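Side-chain contacts in CRISPR-associated endonuclease/helicase Cas3 (Thermus thermophilus HB8, PDB 3SK9), which cuts single-stranded DNA in CRISPR antiviral defence through its metal-dependent N-terminal HD nuclease domain, the part crystallised here, and carries a helicase domain after it: residues 50-55 with 62-67; 54-59 with 196-201; 68-73 with 120-125; 110-115 with 153-158; 206-211 with 240-245. One frame throughout, in Å; residues are numbered along the deposited sequence.

Contact 1. Residues 50-55 with 62-67; sequences ALYAED and GALAWA
Tyr52 meets Ala67 along one side of its phenol ring: the methyl of Ala67 lies 3.6 Å from Tyr52 CE1, approaching the ring obliquely, with CD1 only slightly farther off. Nearer the backbone, Tyr52 CB rests against one branch of Leu64, whose CD2 stands 4.0 Å from it. Leu64 reaches this place because its CG lies anti to the carbonyl carbon (chi1 -53°), which swings CD2 back toward the helix of Tyr52. A second alanine, Ala63, sits directly against main chain, its CB 3.7 Å from Tyr52 O and 3.8 Å from Ala53 CA. With alanines at these places the backbones come close, and the CA atoms of Ala53 and Ala63 are 5.3 Å apart. The two segments belong to consecutive helices, 46-56 and 60-71, of the all-helical core of the Cas3 HD domain; their axes approach to 8.8 Å and run at 81° to each other, nearly a right angle, and a short connection joins them. The side chains meet through carbon alone. Outward from this shell, Leu41 of helix 26-43 touches Tyr52, Leu64 and Ala67 together, while Leu205 of helix 196-213 also packs on Tyr52. The phenol oxygen extends beyond the alanines, where Tyr52 OH is hydrogen-bonded to the carboxylate of Glu260 in the C-terminal strand 260-264.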
# COMPACT_ATOMS: atom_id res chain seq x y z
N ALA A 50 -6.07 17.34 8.35
CA ALA A 50 -7.43 17.46 8.86
C ALA A 50 -8.42 16.81 7.86
O ALA A 50 -9.47 16.29 8.25
CB ALA A 50 -7.81 18.96 9.10
N LEU A 51 -8.11 16.92 6.56
CA LEU A 51 -8.94 16.27 5.53
C LEU A 51 -8.98 14.75 5.76
O LEU A 51 -10.04 14.12 5.57
CB LEU A 51 -8.38 16.56 4.14
CG LEU A 51 -8.71 17.97 3.60
CD1 LEU A 51 -8.02 18.27 2.25
CD2 LEU A 51 -10.22 18.15 3.48
N TYR A 52 -7.81 14.13 6.06
CA TYR A 52 -7.82 12.68 6.32
C TYR A 52 -8.64 12.32 7.55
O TYR A 52 -9.31 11.30 7.57
CB TYR A 52 -6.39 12.14 6.52
CG TYR A 52 -5.73 11.76 5.21
CD1 TYR A 52 -5.79 10.44 4.74
CD2 TYR A 52 -5.06 12.72 4.44
CE1 TYR A 52 -5.16 10.08 3.54
CE2 TYR A 52 -4.46 12.38 3.23
CZ TYR A 52 -4.52 11.07 2.80
OH TYR A 52 -3.89 10.71 1.61
N ALA A 53 -8.55 13.14 8.59
CA ALA A 53 -9.31 12.87 9.82
C ALA A 53 -10.82 12.92 9.49
O ALA A 53 -11.60 12.10 9.99
CB ALA A 53 -8.93 13.92 10.93
N GLU A 54 -11.21 13.86 8.65
CA GLU A 54 -12.61 14.05 8.29
C GLU A 54 -13.04 12.94 7.32
O GLU A 54 -14.19 12.47 7.36
CB GLU A 54 -12.80 15.43 7.65
CG GLU A 54 -14.22 15.77 7.23
CD GLU A 54 -14.30 17.17 6.60
OE1 GLU A 54 -15.25 17.91 6.96
OE2 GLU A 54 -13.41 17.56 5.78
N ASP A 55 -12.12 12.54 6.44
CA ASP A 55 -12.44 11.52 5.43
C ASP A 55 -12.89 10.24 6.11
O ASP A 55 -13.78 9.52 5.63
CB ASP A 55 -11.17 11.13 4.61
CG ASP A 55 -10.80 12.16 3.54
OD1 ASP A 55 -11.67 12.99 3.16
OD2 ASP A 55 -9.65 12.07 3.08
N GLY A 62 -5.06 8.26 14.33
CA GLY A 62 -5.62 7.00 13.85
C GLY A 62 -5.88 7.07 12.35
O GLY A 62 -5.70 6.09 11.64
N ALA A 63 -6.30 8.24 11.86
CA ALA A 63 -6.60 8.41 10.44
C ALA A 63 -5.34 8.19 9.59
O ALA A 63 -5.38 7.52 8.54
CB ALA A 63 -7.17 9.76 10.18
N LEU A 64 -4.21 8.74 10.04
CA LEU A 64 -2.97 8.60 9.27
C LEU A 64 -2.44 7.15 9.32
O LEU A 64 -1.94 6.63 8.31
CB LEU A 64 -1.90 9.59 9.73
CG LEU A 64 -2.31 11.07 9.81
CD1 LEU A 64 -1.07 11.90 10.21
CD2 LEU A 64 -2.95 11.61 8.52
N ALA A 65 -2.56 6.50 10.47
CA ALA A 65 -2.17 5.10 10.57
C ALA A 65 -3.03 4.20 9.67
O ALA A 65 -2.48 3.30 9.04
CB ALA A 65 -2.24 4.61 12.04
N TRP A 66 -4.35 4.42 9.66
CA TRP A 66 -5.28 3.74 8.74
C TRP A 66 -4.87 3.92 7.26
O TRP A 66 -4.74 2.94 6.47
CB TRP A 66 -6.71 4.26 8.97
CG TRP A 66 -7.67 4.04 7.83
CD1 TRP A 66 -8.21 5.01 6.99
CD2 TRP A 66 -8.25 2.80 7.42
NE1 TRP A 66 -9.06 4.42 6.09
CE2 TRP A 66 -9.09 3.07 6.32
CE3 TRP A 66 -8.13 1.48 7.88
CZ2 TRP A 66 -9.84 2.06 5.68
CZ3 TRP A 66 -8.87 0.48 7.23
CH2 TRP A 66 -9.70 0.78 6.13
N ALA A 67 -4.61 5.16 6.88
CA ALA A 67 -4.25 5.45 5.49
C ALA A 67 -2.90 4.84 5.13
O ALA A 67 -2.71 4.30 4.03
CB ALA A 67 -4.25 6.99 5.23

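Contact 2. Residues 54-59 with 196-201; sequences EDWGLP and PEAVLR
Asp55 and Arg201 meet edge to edge, their flat groups almost in one plane, the carboxylate and guanidinium only 7° apart. This side-on, two-pronged salt bridge ties the C-terminal end of helix 46-56 to the start of helix 196-213, joining elements far apart in the sequence of the helical HD domain. Arg201 NE gives its hydrogen to Asp55 OD2 at 2.8 Å, and NH2 gives one to OD1 at 2.9 Å. Both bonds are nearly straight (174° and 175°), and each oxygen receives its donor on the syn lone pair. The arginine chain bends at its third torsion, which lays the guanidinium over the backbone of its own helix; Glu197 O lies 3.5 Å above the guanidinium plane, over its centre. Two bonds with matched planes should fix the rotation of the carboxylate, and Arg195 adds a further salt bridge to Asp55 OD1. Next to the carboxylate, the methyl of Ala198 presses against the aspartate, its CB 3.3 Å from Asp55 CG, and also touches the benzo part of the Trp56 indole obliquely. That indole packs edge-to-face with Trp66, and one of its faces carries Asp55 CB. A single water joins the two segments by three bonds, accepting from Trp56 NE1 at 2.8 Å and donating to both Asp55 OD2 and Ala198 O.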
# COMPACT_ATOMS: atom_id res chain seq x y z
N GLU A 54 -11.21 13.86 8.65
CA GLU A 54 -12.61 14.05 8.29
C GLU A 54 -13.04 12.94 7.32
O GLU A 54 -14.19 12.47 7.36
CB GLU A 54 -12.80 15.43 7.65
CG GLU A 54 -14.22 15.77 7.23
CD GLU A 54 -14.30 17.17 6.60
OE1 GLU A 54 -15.25 17.91 6.96
OE2 GLU A 54 -13.41 17.56 5.78
N ASP A 55 -12.12 12.54 6.44
CA ASP A 55 -12.44 11.52 5.43
C ASP A 55 -12.89 10.24 6.11
O ASP A 55 -13.78 9.52 5.63
CB ASP A 55 -11.17 11.13 4.61
CG ASP A 55 -10.80 12.16 3.54
OD1 ASP A 55 -11.67 12.99 3.16
OD2 ASP A 55 -9.65 12.07 3.08
N TRP A 56 -12.21 9.91 7.21
CA TRP A 56 -12.37 8.57 7.80
C TRP A 56 -13.07 8.55 9.18
O TRP A 56 -13.22 7.48 9.77
CB TRP A 56 -11.00 7.89 7.84
CG TRP A 56 -10.46 7.80 6.43
CD1 TRP A 56 -9.36 8.44 5.90
CD2 TRP A 56 -11.04 7.06 5.35
NE1 TRP A 56 -9.24 8.14 4.55
CE2 TRP A 56 -10.26 7.29 4.20
CE3 TRP A 56 -12.13 6.19 5.26
CZ2 TRP A 56 -10.56 6.69 2.94
CZ3 TRP A 56 -12.42 5.60 4.03
CH2 TRP A 56 -11.66 5.86 2.90
N GLY A 57 -13.48 9.72 9.66
CA GLY A 57 -14.12 9.82 10.97
C GLY A 57 -13.25 9.31 12.11
O GLY A 57 -13.75 8.71 13.08
N LEU A 58 -11.95 9.57 12.03
CA LEU A 58 -11.01 9.15 13.08
C LEU A 58 -10.22 10.34 13.59
O LEU A 58 -9.98 11.30 12.83
CB LEU A 58 -10.01 8.11 12.54
CG LEU A 58 -10.52 6.70 12.20
CD1 LEU A 58 -9.51 5.93 11.30
CD2 LEU A 58 -10.80 5.95 13.49
N PRO A 59 -9.79 10.29 14.86
CA PRO A 59 -8.77 11.25 15.31
C PRO A 59 -7.60 11.21 14.33
O PRO A 59 -7.29 10.16 13.74
CB PRO A 59 -8.33 10.69 16.67
CG PRO A 59 -9.48 9.88 17.13
CD PRO A 59 -10.06 9.27 15.88
N PRO A 196 -15.56 10.56 -2.65
CA PRO A 196 -14.59 10.38 -3.74
C PRO A 196 -13.23 11.03 -3.46
O PRO A 196 -12.21 10.43 -3.73
CB PRO A 196 -15.26 11.10 -4.91
CG PRO A 196 -16.74 11.05 -4.58
CD PRO A 196 -16.80 11.22 -3.11
N GLU A 197 -13.20 12.27 -2.96
CA GLU A 197 -11.90 12.88 -2.68
C GLU A 197 -11.06 12.09 -1.65
O GLU A 197 -9.84 12.16 -1.67
CB GLU A 197 -12.07 14.30 -2.15
CG GLU A 197 -12.60 15.27 -3.18
CD GLU A 197 -11.61 15.59 -4.25
OE1 GLU A 197 -10.69 16.44 -4.01
OE2 GLU A 197 -11.79 15.03 -5.35
N ALA A 198 -11.70 11.41 -0.70
CA ALA A 198 -10.98 10.62 0.27
C ALA A 198 -10.29 9.47 -0.45
O ALA A 198 -9.17 9.11 -0.13
CB ALA A 198 -11.94 10.07 1.30
N VAL A 199 -10.99 8.86 -1.37
CA VAL A 199 -10.43 7.71 -2.09
C VAL A 199 -9.30 8.14 -3.01
O VAL A 199 -8.27 7.48 -3.09
CB VAL A 199 -11.57 7.05 -2.91
CG1 VAL A 199 -11.05 5.90 -3.81
CG2 VAL A 199 -12.62 6.58 -1.94
N LEU A 200 -9.48 9.27 -3.68
CA LEU A 200 -8.46 9.80 -4.59
C LEU A 200 -7.21 10.22 -3.76
O LEU A 200 -6.07 10.14 -4.25
CB LEU A 200 -9.03 10.99 -5.38
CG LEU A 200 -10.11 10.53 -6.42
CD1 LEU A 200 -10.98 11.73 -6.94
CD2 LEU A 200 -9.42 9.73 -7.57
N ARG A 201 -7.43 10.75 -2.56
CA ARG A 201 -6.28 11.10 -1.71
C ARG A 201 -5.44 9.84 -1.44
O ARG A 201 -4.20 9.90 -1.47
CB ARG A 201 -6.73 11.77 -0.39
CG ARG A 201 -6.82 13.29 -0.50
CD ARG A 201 -7.17 13.95 0.85
NE ARG A 201 -8.59 13.92 1.20
CZ ARG A 201 -9.49 14.73 0.65
NH1 ARG A 201 -9.12 15.60 -0.27
NH2 ARG A 201 -10.75 14.70 1.05
O HOH W 1 -8.26 9.80 2.58

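Contact 3. Residues 68-73 with 120-125; sequences AALVGL and RLLKEK
Leu70 and Leu122 bring their branched ends together, the CD2 methyls meeting at 3.7 Å. The two side chains cross at a slant, and Leu70 CD2 also lies 4.1 Å from Leu122 CD1, which places this one methyl against both branches of its partner. The CB of Leu70 does not aim at the other segment; its first torsion (chi1 -89°), with CG beside the backbone N, carries the end of the chain across. A looser apolar touch comes from Leu73, whose CD1 stands 4.5 Å from Leu122 CD2. The backbones remain well apart, with CA atoms of Leu70 and Leu122 separated by 9.3 Å, and the space between them is bridged by these methyl groups. Helices 60-71 and 110-124 are thereby joined near the centre of the HD domain, just before the His74-Asp75 pair that gives this nuclease family its name and supplies two metal ligands. Leu135 of helix 129-138 packs on both Leu70 and Leu122, while Leu174 and Phe178 of helix 165-181 lie against Leu73. Charged residues near the end of helix 110-124 bond elsewhere: Glu124 forms a salt bridge with Arg171 and Lys125 another with Glu175, both in helix 165-181, and Lys123 is hydrogen-bonded to Asn133.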
# COMPACT_ATOMS: atom_id res chain seq x y z
N ALA A 68 -1.94 4.92 6.04
CA ALA A 68 -0.62 4.33 5.78
C ALA A 68 -0.70 2.82 5.57
O ALA A 68 -0.00 2.27 4.72
CB ALA A 68 0.38 4.65 6.98
N ALA A 69 -1.46 2.14 6.41
CA ALA A 69 -1.60 0.68 6.32
C ALA A 69 -2.29 0.29 4.99
O ALA A 69 -1.90 -0.68 4.33
CB ALA A 69 -2.45 0.19 7.47
N LEU A 70 -3.31 1.05 4.61
CA LEU A 70 -4.00 0.76 3.35
C LEU A 70 -3.01 0.86 2.21
O LEU A 70 -2.98 0.04 1.29
CB LEU A 70 -5.10 1.80 3.11
CG LEU A 70 -6.51 1.61 3.65
CD1 LEU A 70 -7.33 2.88 3.27
CD2 LEU A 70 -7.14 0.30 3.10
N VAL A 71 -2.25 1.96 2.20
CA VAL A 71 -1.30 2.22 1.11
C VAL A 71 -0.22 1.11 1.08
O VAL A 71 0.33 0.76 0.01
CB VAL A 71 -0.67 3.60 1.36
CG1 VAL A 71 0.64 3.75 0.65
CG2 VAL A 71 -1.74 4.71 0.96
N GLY A 72 0.09 0.58 2.25
CA GLY A 72 1.03 -0.54 2.28
C GLY A 72 0.56 -1.76 1.47
O GLY A 72 1.37 -2.66 1.17
N LEU A 73 -0.72 -1.82 1.14
CA LEU A 73 -1.25 -3.02 0.46
C LEU A 73 -1.21 -2.87 -1.05
O LEU A 73 -1.70 -3.75 -1.76
CB LEU A 73 -2.68 -3.31 0.89
CG LEU A 73 -2.87 -3.37 2.42
CD1 LEU A 73 -4.34 -3.39 2.69
CD2 LEU A 73 -2.18 -4.59 2.98
N ARG A 120 -12.35 -8.14 -1.62
CA ARG A 120 -12.75 -9.14 -0.61
C ARG A 120 -12.22 -8.83 0.79
O ARG A 120 -12.95 -8.88 1.77
CB ARG A 120 -12.19 -10.50 -1.07
CG ARG A 120 -12.74 -11.71 -0.35
CD ARG A 120 -12.79 -12.90 -1.30
NE ARG A 120 -13.70 -12.68 -2.43
CZ ARG A 120 -13.86 -13.53 -3.45
NH1 ARG A 120 -13.17 -14.67 -3.49
NH2 ARG A 120 -14.71 -13.25 -4.43
N LEU A 121 -10.92 -8.55 0.88
CA LEU A 121 -10.23 -8.49 2.13
C LEU A 121 -10.64 -7.29 2.97
O LEU A 121 -10.72 -7.39 4.20
CB LEU A 121 -8.72 -8.44 1.89
CG LEU A 121 -8.05 -9.82 1.87
CD1 LEU A 121 -8.79 -10.85 1.03
CD2 LEU A 121 -6.62 -9.61 1.35
N LEU A 122 -10.88 -6.14 2.33
CA LEU A 122 -11.29 -4.93 3.05
C LEU A 122 -12.75 -5.10 3.59
O LEU A 122 -13.08 -4.60 4.66
CB LEU A 122 -11.17 -3.67 2.17
CG LEU A 122 -9.73 -3.26 1.81
CD1 LEU A 122 -9.77 -2.02 0.89
CD2 LEU A 122 -8.80 -2.98 3.02
N LYS A 123 -13.58 -5.82 2.86
CA LYS A 123 -14.90 -6.09 3.38
C LYS A 123 -14.84 -7.05 4.57
O LYS A 123 -15.62 -6.88 5.51
CB LYS A 123 -15.82 -6.63 2.30
CG LYS A 123 -16.08 -5.66 1.17
CD LYS A 123 -16.92 -6.27 0.05
CE LYS A 123 -16.71 -5.38 -1.23
NZ LYS A 123 -17.09 -6.03 -2.45
N GLU A 124 -13.95 -8.04 4.55
CA GLU A 124 -13.83 -8.97 5.69
C GLU A 124 -13.35 -8.22 6.95
O GLU A 124 -13.64 -8.62 8.08
CB GLU A 124 -12.80 -10.09 5.40
CG GLU A 124 -13.24 -11.08 4.31
CD GLU A 124 -12.06 -11.97 3.86
OE1 GLU A 124 -10.96 -11.81 4.42
OE2 GLU A 124 -12.26 -12.79 2.95
N LYS A 125 -12.57 -7.16 6.74
CA LYS A 125 -12.08 -6.36 7.88
C LYS A 125 -13.15 -5.45 8.45
O LYS A 125 -12.95 -4.84 9.50
CB LYS A 125 -10.89 -5.49 7.47
CG LYS A 125 -9.57 -6.22 7.33
CD LYS A 125 -9.05 -6.82 8.64
CE LYS A 125 -8.44 -5.82 9.61
NZ LYS A 125 -7.87 -6.53 10.82

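Contact 4. Residues 110-115 with 153-158; sequences HGVFTE and SRARRH
The helical segments 110-115 and 153-158 pass at 78° with their axes 10.1 Å apart, and Phe113 and Ala155 have the nearest CA atoms, at 6.6 Å. They join helices 110-124 and 149-161 of the helical Cas3 HD domain. The small alanine lets the phenyl ring lie against the opposing helix. Ala155 CB sits over one face of the ring in a CH-pi contact, 4.0 Å from the centroid of Phe113 and 19° off the normal, displaced toward the rim that holds CE1 and CZ. The chi1 of Phe113 (-70°) directs the ring at the other helix although CB does not point there. At the edge of the same ring, His158 CD2 is 4.0 Å from Phe113 CZ, near the ring plane, so the tip of the phenyl is bounded by both alanine and imidazole. Val112 CG1 touches the same methyl, 4.1 Å from Ala155 CB. The ring of Phe83 meets Phe113 almost at right angles. Helix 110-124 thus carries helix 149-161 on one side, while on the side toward the metal site His110 NE2 is hydrogen-bonded to the metal ligand Asp75, and Thr114 OG1 bonds to the main chain at His74 and Gly77; Glu115 touches helix 129-138.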
# COMPACT_ATOMS: atom_id res chain seq x y z
N HIS A 110 0.01 -6.81 -11.84
CA HIS A 110 -0.27 -7.22 -10.46
C HIS A 110 -1.32 -6.34 -9.80
O HIS A 110 -2.03 -6.80 -8.90
CB HIS A 110 1.01 -7.27 -9.59
CG HIS A 110 1.59 -5.94 -9.26
ND1 HIS A 110 2.53 -5.32 -10.05
CD2 HIS A 110 1.37 -5.10 -8.21
CE1 HIS A 110 2.86 -4.16 -9.52
NE2 HIS A 110 2.18 -4.01 -8.40
N GLY A 111 -1.48 -5.09 -10.25
CA GLY A 111 -2.47 -4.20 -9.64
C GLY A 111 -3.92 -4.64 -9.82
O GLY A 111 -4.79 -4.36 -8.97
N VAL A 112 -4.17 -5.42 -10.88
CA VAL A 112 -5.49 -6.02 -11.09
C VAL A 112 -5.75 -7.02 -9.97
O VAL A 112 -6.86 -7.06 -9.39
CB VAL A 112 -5.58 -6.73 -12.45
CG1 VAL A 112 -6.91 -7.46 -12.61
CG2 VAL A 112 -5.38 -5.75 -13.61
N PHE A 113 -4.74 -7.84 -9.66
CA PHE A 113 -4.88 -8.75 -8.50
C PHE A 113 -5.02 -7.98 -7.22
O PHE A 113 -5.82 -8.35 -6.34
CB PHE A 113 -3.70 -9.70 -8.40
CG PHE A 113 -3.67 -10.74 -9.51
CD1 PHE A 113 -4.24 -11.99 -9.31
CD2 PHE A 113 -3.09 -10.45 -10.72
CE1 PHE A 113 -4.19 -12.95 -10.33
CE2 PHE A 113 -3.04 -11.41 -11.74
CZ PHE A 113 -3.59 -12.65 -11.53
N THR A 114 -4.30 -6.87 -7.06
CA THR A 114 -4.45 -6.12 -5.81
C THR A 114 -5.92 -5.70 -5.70
O THR A 114 -6.54 -5.81 -4.63
CB THR A 114 -3.55 -4.86 -5.79
OG1 THR A 114 -2.19 -5.26 -5.79
CG2 THR A 114 -3.85 -3.95 -4.53
N GLU A 115 -6.48 -5.18 -6.79
CA GLU A 115 -7.87 -4.72 -6.71
C GLU A 115 -8.83 -5.88 -6.33
O GLU A 115 -9.68 -5.73 -5.47
CB GLU A 115 -8.30 -4.02 -8.00
CG GLU A 115 -9.81 -3.64 -8.02
CD GLU A 115 -10.25 -3.00 -9.31
OE1 GLU A 115 -9.40 -2.80 -10.20
OE2 GLU A 115 -11.45 -2.67 -9.44
N SER A 153 -11.43 -11.25 -15.82
CA SER A 153 -11.61 -12.61 -16.30
C SER A 153 -10.28 -13.35 -16.33
O SER A 153 -10.20 -14.49 -15.89
CB SER A 153 -12.27 -12.61 -17.70
OG SER A 153 -12.36 -13.92 -18.22
N ARG A 154 -9.23 -12.72 -16.88
CA ARG A 154 -7.90 -13.34 -16.90
C ARG A 154 -7.35 -13.62 -15.52
O ARG A 154 -6.81 -14.69 -15.29
CB ARG A 154 -6.84 -12.47 -17.59
CG ARG A 154 -6.89 -12.44 -19.07
CD ARG A 154 -5.78 -11.56 -19.57
NE ARG A 154 -5.86 -11.35 -21.00
CZ ARG A 154 -4.82 -11.00 -21.75
NH1 ARG A 154 -3.63 -10.83 -21.21
NH2 ARG A 154 -4.98 -10.83 -23.05
N ALA A 155 -7.45 -12.64 -14.61
CA ALA A 155 -6.95 -12.86 -13.27
C ALA A 155 -7.69 -14.04 -12.60
O ALA A 155 -7.08 -14.89 -11.95
CB ALA A 155 -7.12 -11.60 -12.43
N ARG A 156 -9.01 -14.06 -12.73
CA ARG A 156 -9.82 -15.09 -12.05
C ARG A 156 -9.48 -16.49 -12.59
O ARG A 156 -9.54 -17.49 -11.87
CB ARG A 156 -11.31 -14.79 -12.19
CG ARG A 156 -11.79 -13.57 -11.43
CD ARG A 156 -13.31 -13.50 -11.45
NE ARG A 156 -13.87 -12.15 -11.44
CZ ARG A 156 -14.02 -11.40 -10.35
NH1 ARG A 156 -13.62 -11.83 -9.17
NH2 ARG A 156 -14.57 -10.20 -10.46
N ARG A 157 -9.06 -16.56 -13.85
CA ARG A 157 -8.59 -17.84 -14.41
C ARG A 157 -7.40 -18.38 -13.59
O ARG A 157 -7.34 -19.57 -13.21
CB ARG A 157 -8.22 -17.66 -15.89
CG ARG A 157 -9.00 -18.54 -16.86
CD ARG A 157 -8.72 -18.19 -18.34
NE ARG A 157 -9.53 -17.05 -18.80
CZ ARG A 157 -9.07 -15.99 -19.46
NH1 ARG A 157 -7.77 -15.90 -19.78
NH2 ARG A 157 -9.90 -15.01 -19.82
N HIS A 158 -6.45 -17.51 -13.29
CA HIS A 158 -5.31 -17.90 -12.48
C HIS A 158 -5.74 -18.28 -11.07
O HIS A 158 -5.25 -19.24 -10.47
CB HIS A 158 -4.30 -16.75 -12.37
CG HIS A 158 -3.64 -16.38 -13.67
ND1 HIS A 158 -2.58 -17.09 -14.19
CD2 HIS A 158 -3.87 -15.36 -14.52
CE1 HIS A 158 -2.20 -16.52 -15.32
NE2 HIS A 158 -2.96 -15.46 -15.54

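Contact 5. Residues 206-211 with 240-245; sequences ASFADW and EALNRL
Phe208 and Trp211, one turn apart on helix 196-213, receive Leu242 and Leu245 of helix 230-246 on the flank of the HD domain's metal site. Phe208 comes first. Its chi1 is trans (177°), extending the ring outward until its edge meets Leu242, with CD2 of the leucine 3.8 Å from Phe208 CE2 and equally near CZ. The methyl lies close to the ring plane and the two side chains run aslant. Phe262 of strand 260-264 also meets the Phe208 ring, while Ala39 and Met43 of helix 26-43 pack on Leu242. Ala209 faces helix 26-43 instead, against Thr33 and Val36. Next comes Asp210, a ligand of the divalent metal, whose OD1 is hydrogen-bonded to NE2 of His29, another metal ligand; it points away from the leucine contact, so the helix carries the metal site and the apolar interface on different sides. Trp211 then extends its six-membered ring past Leu245, the two side chains running in opposite directions. Leu245 also touches Val212, and both its branches reach the indole, CD2 obliquely: CD1 is 4.0 Å from Trp211 CZ3, and CD2 is 3.9 Å from Trp211 CH2.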
# COMPACT_ATOMS: atom_id res chain seq x y z
N ALA A 206 -0.68 6.41 -2.43
CA ALA A 206 -0.13 5.07 -2.68
C ALA A 206 0.79 5.08 -3.90
O ALA A 206 1.85 4.45 -3.86
CB ALA A 206 -1.23 4.03 -2.83
N SER A 207 0.42 5.82 -4.94
CA SER A 207 1.27 5.97 -6.11
C SER A 207 2.68 6.54 -5.75
O SER A 207 3.75 6.00 -6.13
CB SER A 207 0.59 6.85 -7.14
OG SER A 207 1.49 7.19 -8.15
N PHE A 208 2.68 7.62 -5.01
CA PHE A 208 3.94 8.19 -4.53
C PHE A 208 4.70 7.26 -3.56
O PHE A 208 5.91 7.05 -3.71
CB PHE A 208 3.68 9.53 -3.86
CG PHE A 208 4.91 10.18 -3.27
CD1 PHE A 208 5.85 10.80 -4.11
CD2 PHE A 208 5.12 10.21 -1.89
CE1 PHE A 208 6.99 11.43 -3.57
CE2 PHE A 208 6.29 10.83 -1.34
CZ PHE A 208 7.20 11.45 -2.20
N ALA A 209 4.03 6.73 -2.56
CA ALA A 209 4.78 5.93 -1.55
C ALA A 209 5.35 4.67 -2.14
O ALA A 209 6.47 4.25 -1.78
CB ALA A 209 3.86 5.60 -0.32
N ASP A 210 4.61 4.02 -3.02
CA ASP A 210 5.11 2.77 -3.66
C ASP A 210 6.36 3.10 -4.51
O ASP A 210 7.35 2.35 -4.49
CB ASP A 210 4.05 2.12 -4.57
CG ASP A 210 4.58 0.85 -5.28
OD1 ASP A 210 4.73 -0.18 -4.60
OD2 ASP A 210 4.87 0.90 -6.49
N TRP A 211 6.30 4.22 -5.21
CA TRP A 211 7.45 4.68 -6.01
C TRP A 211 8.69 4.88 -5.13
O TRP A 211 9.78 4.34 -5.43
CB TRP A 211 7.11 5.97 -6.73
CG TRP A 211 8.27 6.55 -7.49
CD1 TRP A 211 8.82 6.05 -8.64
CD2 TRP A 211 8.96 7.74 -7.19
NE1 TRP A 211 9.83 6.85 -9.05
CE2 TRP A 211 9.94 7.91 -8.20
CE3 TRP A 211 8.83 8.71 -6.18
CZ2 TRP A 211 10.80 8.99 -8.22
CZ3 TRP A 211 9.69 9.78 -6.18
CH2 TRP A 211 10.68 9.92 -7.19
N GLU A 240 14.88 9.85 5.58
CA GLU A 240 16.07 10.19 4.77
C GLU A 240 15.74 10.32 3.30
O GLU A 240 16.27 11.19 2.61
CB GLU A 240 17.19 9.15 4.93
CG GLU A 240 18.01 9.26 6.20
CD GLU A 240 19.20 8.31 6.18
OE1 GLU A 240 20.36 8.80 6.24
OE2 GLU A 240 18.99 7.08 6.10
N ALA A 241 14.89 9.43 2.82
CA ALA A 241 14.54 9.38 1.41
C ALA A 241 13.74 10.63 1.08
O ALA A 241 13.97 11.28 0.06
CB ALA A 241 13.69 8.15 1.11
N LEU A 242 12.80 10.98 1.95
CA LEU A 242 11.99 12.18 1.65
C LEU A 242 12.90 13.41 1.63
O LEU A 242 12.74 14.28 0.75
CB LEU A 242 10.83 12.34 2.61
CG LEU A 242 9.86 11.16 2.49
CD1 LEU A 242 8.90 11.28 3.61
CD2 LEU A 242 9.14 11.17 1.11
N ASN A 243 13.86 13.46 2.54
CA ASN A 243 14.85 14.55 2.56
C ASN A 243 15.64 14.62 1.24
O ASN A 243 15.73 15.67 0.63
CB ASN A 243 15.79 14.42 3.76
CG ASN A 243 15.11 14.74 5.07
OD1 ASN A 243 14.01 15.31 5.10
ND2 ASN A 243 15.76 14.38 6.18
N ARG A 244 16.17 13.49 0.78
CA ARG A 244 16.94 13.45 -0.47
C ARG A 244 16.08 13.84 -1.69
O ARG A 244 16.54 14.60 -2.56
CB ARG A 244 17.54 12.04 -0.68
CG ARG A 244 18.45 11.92 -1.92
CD ARG A 244 19.17 10.56 -1.95
NE ARG A 244 19.54 10.10 -0.62
CZ ARG A 244 19.94 8.86 -0.32
NH1 ARG A 244 20.04 7.94 -1.27
NH2 ARG A 244 20.23 8.54 0.93
N LEU A 245 14.85 13.34 -1.76
CA LEU A 245 14.02 13.58 -2.93
C LEU A 245 13.69 15.06 -3.02
O LEU A 245 13.41 15.57 -4.09
CB LEU A 245 12.71 12.75 -2.90
CG LEU A 245 12.97 11.27 -3.19
CD1 LEU A 245 11.77 10.38 -2.82
CD2 LEU A 245 13.37 11.09 -4.66

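In the fold
Contacts 1 and 2 share the end of helix 46-56 and touch each other through the Trp56 and Trp66 indoles, yet differ in chemistry: contact 1 is apolar and built on alanines, whereas contact 2 is governed by a largely buried ion pair and a water. Contact 3 lies nearest the centre of the chain, about 8 Å from it, and is purely aliphatic; it abuts contact 4 at Thr114 and contact 5 at Val71. Contacts 4 and 5, on opposite sides of that centre, both use aromatic rings against small or branched aliphatics. Contact 5 alone includes a fully exposed touching residue, Trp211. Helices 60-71, 110-124 and 196-213 each serve two contacts.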